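Local coordinates for hydroalkoxylation enzyme phnH (Penicillium herquei, PDB 6JJT), which catalyses the enantioselective hydroalkoxylation that closes a prenylated phenalenone to (2'R)-atrovenetin during phenalenone biosynthesis, at residues Asp87-Ile92 and Asn99-Glu104; Ala32-Gly37 and Gln53-Gly58. All coordinates share one frame; numbering follows the deposited sequence.

Contact 1: residues Asp87-Ile92 and Asn99-Glu104; sequences DAHYLI and NILVTE
E104 OE2 is gripped by two tyrosine hydroxyls: Y90 OH donates to it across the strand pair at 2.9 Å, and Y145 OH adds a weak bond from strand 142-148. The Y90 hydroxyl arrives from above the carboxylate plane, 51° out of it, and the ring stands 80° from that plane with E104 CD at its edge. Y90 brings its ring there with CG lodged between its own backbone N and carbonyl carbon, chi1 58°, which lets the ring lie against V102. V102 CB sits over one face in a CH-pi contact, 3.8 Å from the centroid of the Y90 ring, while V102 CG1 comes within 3.5 Å of Y90 CZ. The second methyl, V102 CG2, packs against I92 CD1 at 3.5 Å, so V102 is wedged between Y90 and I92.

On the other side of the sheet H89 and T103 run alongside each other, with T103 OG1 3.4 Å from H89 CD2 at the ring edge. L91 and L101 share this side and pack on Y40 and Y42 of the second subunit, and N99 ND2 bonds I41 O of that subunit. Paired backbone bonds join A88 to E104, Y90 to V102 and I92 to I100. This is an antiparallel beta hairpin in the wall of a closed barrel, its A88, Y90 and I92 side facing inward and its H89 and L91 side facing a neighbouring subunit of the tetramer.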
loop_
_atom_site.group_PDB
_atom_site.type_symbol
_atom_site.label_atom_id
_atom_site.label_comp_id
_atom_site.label_asym_id
_atom_site.label_seq_id
_atom_site.Cartn_x
_atom_site.Cartn_y
_atom_site.Cartn_z
ATOM N N ASP D 87 1.410 5.181 -8.733
ATOM C CA ASP D 87 0.595 5.348 -7.530
ATOM C C ASP D 87 0.995 6.651 -6.853
ATOM O O ASP D 87 2.218 6.840 -6.637
ATOM C CB ASP D 87 0.857 4.197 -6.571
ATOM C CG ASP D 87 0.326 2.852 -7.077
ATOM O OD1 ASP D 87 -0.889 2.593 -6.868
ATOM O OD2 ASP D 87 1.120 2.084 -7.700
ATOM N N ALA D 88 0.018 7.532 -6.565
ATOM C CA ALA D 88 0.359 8.853 -6.023
ATOM C C ALA D 88 -0.593 9.189 -4.893
ATOM O O ALA D 88 -1.715 8.705 -4.853
ATOM C CB ALA D 88 0.242 9.893 -7.123
ATOM N N HIS D 89 -0.118 10.015 -3.981
ATOM C CA HIS D 89 -0.964 10.670 -3.020
ATOM C C HIS D 89 -0.669 12.149 -3.111
ATOM O O HIS D 89 0.515 12.539 -3.201
ATOM C CB HIS D 89 -0.662 10.262 -1.565
ATOM C CG HIS D 89 -0.907 8.840 -1.274
ATOM N ND1 HIS D 89 0.138 7.969 -1.218
ATOM C CD2 HIS D 89 -2.030 8.149 -0.973
ATOM C CE1 HIS D 89 -0.341 6.768 -0.872
ATOM N NE2 HIS D 89 -1.658 6.865 -0.767
ATOM N N TYR D 90 -1.730 12.949 -3.071
ATOM C CA TYR D 90 -1.497 14.383 -2.992
ATOM C C TYR D 90 -2.659 15.015 -2.271
ATOM O O TYR D 90 -3.720 14.392 -2.102
ATOM C CB TYR D 90 -1.245 15.031 -4.365
ATOM C CG TYR D 90 -2.323 14.874 -5.410
ATOM C CD1 TYR D 90 -3.352 15.789 -5.545
ATOM C CD2 TYR D 90 -2.279 13.797 -6.299
ATOM C CE1 TYR D 90 -4.301 15.660 -6.546
ATOM C CE2 TYR D 90 -3.220 13.656 -7.321
ATOM C CZ TYR D 90 -4.213 14.616 -7.443
ATOM O OH TYR D 90 -5.168 14.560 -8.429
ATOM N N LEU D 91 -2.447 16.239 -1.799
ATOM C CA LEU D 91 -3.466 16.895 -0.982
ATOM C C LEU D 91 -3.968 18.128 -1.740
ATOM O O LEU D 91 -3.175 18.980 -2.162
ATOM C CB LEU D 91 -2.757 17.241 0.338
ATOM C CG LEU D 91 -3.498 17.824 1.535
ATOM C CD1 LEU D 91 -4.128 19.185 1.358
ATOM C CD2 LEU D 91 -4.217 16.816 2.412
ATOM N N ILE D 92 -5.290 18.207 -1.890
ATOM C CA ILE D 92 -5.959 19.389 -2.444
ATOM C C ILE D 92 -6.421 20.238 -1.282
ATOM O O ILE D 92 -7.042 19.723 -0.348
ATOM C CB ILE D 92 -7.174 18.976 -3.311
ATOM C CG1 ILE D 92 -6.696 18.250 -4.563
ATOM C CG2 ILE D 92 -8.013 20.213 -3.677
ATOM C CD1 ILE D 92 -7.829 17.707 -5.425
ATOM N N ASN D 99 -9.242 20.457 3.278
ATOM C CA ASN D 99 -8.162 19.581 2.844
ATOM C C ASN D 99 -8.764 18.247 2.408
ATOM O O ASN D 99 -9.562 17.670 3.139
ATOM C CB ASN D 99 -7.198 19.372 3.988
ATOM C CG ASN D 99 -6.407 20.604 4.361
ATOM O OD1 ASN D 99 -6.236 21.470 3.501
ATOM N ND2 ASN D 99 -5.949 20.643 5.590
ATOM N N ILE D 100 -8.311 17.752 1.255
ATOM C CA ILE D 100 -8.802 16.504 0.683
ATOM C C ILE D 100 -7.591 15.681 0.250
ATOM O O ILE D 100 -6.803 16.161 -0.560
ATOM C CB ILE D 100 -9.716 16.750 -0.536
ATOM C CG1 ILE D 100 -10.877 17.698 -0.203
ATOM C CG2 ILE D 100 -10.151 15.433 -1.170
ATOM C CD1 ILE D 100 -11.551 18.322 -1.411
ATOM N N LEU D 101 -7.478 14.446 0.768
ATOM C CA LEU D 101 -6.441 13.551 0.225
ATOM C C LEU D 101 -6.930 12.879 -1.055
ATOM O O LEU D 101 -8.040 12.315 -1.087
ATOM C CB LEU D 101 -6.117 12.454 1.248
ATOM C CG LEU D 101 -5.027 11.480 0.789
ATOM C CD1 LEU D 101 -3.693 12.189 0.730
ATOM C CD2 LEU D 101 -4.957 10.255 1.694
ATOM N N VAL D 102 -6.089 12.876 -2.076
ATOM C CA VAL D 102 -6.356 12.219 -3.335
ATOM C C VAL D 102 -5.387 11.051 -3.449
ATOM O O VAL D 102 -4.167 11.228 -3.317
ATOM C CB VAL D 102 -6.181 13.181 -4.522
ATOM C CG1 VAL D 102 -6.501 12.465 -5.829
ATOM C CG2 VAL D 102 -7.087 14.431 -4.370
ATOM N N THR D 103 -5.924 9.859 -3.663
ATOM C CA THR D 103 -5.169 8.620 -3.828
ATOM C C THR D 103 -5.335 8.168 -5.268
ATOM O O THR D 103 -6.454 7.734 -5.650
ATOM C CB THR D 103 -5.639 7.563 -2.815
ATOM O OG1 THR D 103 -5.428 8.115 -1.511
ATOM C CG2 THR D 103 -4.867 6.265 -2.965
ATOM N N GLU D 104 -4.267 8.252 -6.070
ATOM C CA GLU D 104 -4.348 7.856 -7.454
ATOM C C GLU D 104 -3.602 6.561 -7.688
ATOM O O GLU D 104 -2.568 6.284 -7.092
ATOM C CB GLU D 104 -3.689 8.889 -8.367
ATOM C CG GLU D 104 -4.426 10.216 -8.476
ATOM C CD GLU D 104 -3.972 11.165 -9.582
ATOM O OE1 GLU D 104 -2.874 10.906 -10.120
ATOM O OE2 GLU D 104 -4.769 12.105 -9.894
HETATM O O HOH W 1 -2.459 3.797 -4.960
#

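Contact 2: residues Ala32-Gly37 and Gln53-Gly58; sequences ANLTKG and QTLTGG
T35 OG1 and T56 OG1 meet at 2.9 Å in a hydrogen bond that either hydroxyl could donate, the two side chains crossing at about a right angle. Both threonines hold OG1 between the backbone N and the carbonyl carbon (chi1 62° in T35, 58° in T56), which turns the hydroxyls to each other and leaves T56 CG2 beside G37 N. T56 OG1 also bonds a water, 2.8 Å away, that bonds K36 O weakly.

The hydroxyl pair sits on a classic beta bulge: T56 and G57 together face T35. T35 N bonds G57 O at 2.9 Å and T56 N bonds T35 O at 2.8 Å, both donors standing above the plane of the carbonyl they meet. Beyond the bulge G58 pairs with L34 at a non-hydrogen-bonded position, with G58 CA 4.1 Å from L34 CA.

Q53 has CG anti to its own backbone N, chi1 -172°, and its extended chain carries the amide to the backbone of the partner strand, where Q53 NE2 donates to G37 O at 2.8 Å, nearly in line with the carbonyl and close to the amide plane. K36 crosses this glutamine at about a right angle, whereas with L55 it runs side by side, CE of K36 3.5 Å from CD2 of L55. L34, L55 and the methylenes of K36 make one face largely aliphatic, with the lysine amine at the tip, while the threonine hydroxyls and the water on T56 make the other face polar, suiting strands whose T35 and T56 are exposed to solvent.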
loop_
_atom_site.group_PDB
_atom_site.type_symbol
_atom_site.label_atom_id
_atom_site.label_comp_id
_atom_site.label_asym_id
_atom_site.label_seq_id
_atom_site.Cartn_x
_atom_site.Cartn_y
_atom_site.Cartn_z
ATOM N N ALA D 32 -7.262 18.828 -13.271
ATOM C CA ALA D 32 -6.069 19.125 -12.504
ATOM C C ALA D 32 -4.990 19.519 -13.498
ATOM O O ALA D 32 -4.796 18.844 -14.518
ATOM C CB ALA D 32 -5.621 17.920 -11.693
ATOM N N ASN D 33 -4.330 20.652 -13.213
ATOM C CA ASN D 33 -3.223 21.118 -14.017
ATOM C C ASN D 33 -2.011 21.161 -13.086
ATOM O O ASN D 33 -1.922 22.068 -12.244
ATOM C CB ASN D 33 -3.528 22.502 -14.582
ATOM C CG ASN D 33 -2.603 22.923 -15.701
ATOM O OD1 ASN D 33 -1.769 22.147 -16.169
ATOM N ND2 ASN D 33 -2.797 24.144 -16.184
ATOM N N LEU D 34 -1.162 20.130 -13.188
ATOM C CA LEU D 34 -0.245 19.812 -12.113
ATOM C C LEU D 34 1.152 20.305 -12.469
ATOM O O LEU D 34 1.517 20.411 -13.639
ATOM C CB LEU D 34 -0.257 18.288 -11.946
ATOM C CG LEU D 34 -1.556 17.652 -11.437
ATOM C CD1 LEU D 34 -1.479 16.137 -11.544
ATOM C CD2 LEU D 34 -1.880 18.092 -10.019
ATOM N N THR D 35 1.927 20.609 -11.423
ATOM C CA THR D 35 3.357 20.871 -11.582
ATOM C C THR D 35 4.110 19.779 -10.819
ATOM O O THR D 35 3.669 19.345 -9.740
ATOM C CB THR D 35 3.774 22.296 -11.179
ATOM O OG1 THR D 35 3.501 22.531 -9.805
ATOM C CG2 THR D 35 3.072 23.372 -11.998
ATOM N N LYS D 36 5.237 19.348 -11.378
ATOM C CA LYS D 36 5.978 18.243 -10.792
ATOM C C LYS D 36 7.445 18.595 -10.710
ATOM O O LYS D 36 7.941 19.365 -11.541
ATOM C CB LYS D 36 5.768 17.003 -11.660
ATOM C CG LYS D 36 4.320 16.564 -11.756
ATOM C CD LYS D 36 4.105 15.213 -12.382
ATOM C CE LYS D 36 2.675 14.744 -12.180
ATOM N NZ LYS D 36 2.484 13.336 -12.623
ATOM N N GLY D 37 8.123 18.025 -9.720
ATOM C CA GLY D 37 9.574 18.045 -9.634
ATOM C C GLY D 37 10.220 17.142 -10.674
ATOM O O GLY D 37 9.542 16.488 -11.471
ATOM N N GLN D 53 8.639 10.992 -7.980
ATOM C CA GLN D 53 8.496 12.340 -8.502
ATOM C C GLN D 53 7.581 13.116 -7.563
ATOM O O GLN D 53 6.473 12.672 -7.261
ATOM C CB GLN D 53 7.897 12.267 -9.897
ATOM C CG GLN D 53 7.882 13.622 -10.594
ATOM C CD GLN D 53 7.626 13.537 -12.075
ATOM O OE1 GLN D 53 6.834 12.738 -12.524
ATOM N NE2 GLN D 53 8.281 14.397 -12.849
ATOM N N THR D 54 8.032 14.289 -7.125
ATOM C CA THR D 54 7.237 15.161 -6.275
ATOM C C THR D 54 6.135 15.842 -7.094
ATOM O O THR D 54 6.398 16.251 -8.250
ATOM C CB THR D 54 8.188 16.156 -5.579
ATOM O OG1 THR D 54 9.045 15.371 -4.746
ATOM C CG2 THR D 54 7.489 17.204 -4.754
ATOM N N LEU D 55 4.967 16.084 -6.498
ATOM C CA LEU D 55 3.956 16.972 -7.042
ATOM C C LEU D 55 4.147 18.292 -6.298
ATOM O O LEU D 55 4.039 18.329 -5.089
ATOM C CB LEU D 55 2.535 16.444 -6.792
ATOM C CG LEU D 55 2.130 15.106 -7.414
ATOM C CD1 LEU D 55 0.635 15.173 -7.700
ATOM C CD2 LEU D 55 2.898 14.756 -8.677
ATOM N N THR D 56 4.541 19.337 -7.030
ATOM C CA THR D 56 4.937 20.601 -6.414
ATOM C C THR D 56 3.782 21.591 -6.282
ATOM O O THR D 56 3.881 22.550 -5.521
ATOM C CB THR D 56 6.161 21.205 -7.113
ATOM O OG1 THR D 56 5.750 21.361 -8.466
ATOM C CG2 THR D 56 7.408 20.347 -6.995
ATOM N N GLY D 57 2.676 21.335 -6.977
ATOM C CA GLY D 57 1.566 22.264 -6.953
ATOM C C GLY D 57 0.603 21.908 -8.071
ATOM O O GLY D 57 0.738 20.861 -8.736
ATOM N N GLY D 58 -0.373 22.794 -8.246
ATOM C CA GLY D 58 -1.321 22.539 -9.309
ATOM C C GLY D 58 -2.644 23.212 -9.033
ATOM O O GLY D 58 -2.906 23.593 -7.905
HETATM O O HOH W 2 7.704 22.307 -10.181
#

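In the fold
Each contact pairs segments of an antiparallel hairpin in the same closed barrel sheet, contact 2 joining strands 26-44 and 48-61 and contact 1 joining 84-94 and 99-107, with strand 67-79 between them. Their centres are 12 Å apart, yet they touch: L55 CD1 packs on Y90 CD2 at 3.5 Å on the inner face of the wall, past strand 67-79. Contact 1 is the more buried, regular in register, dominated by an aromatic ring, branched aliphatic groups and a carboxylate, and backed by another subunit. Contact 2 lies at the surface, has its register shifted by a bulge, and relies on glycines, hydroxyls, an amide, a lysine stem and water, with leucines only on its inner side.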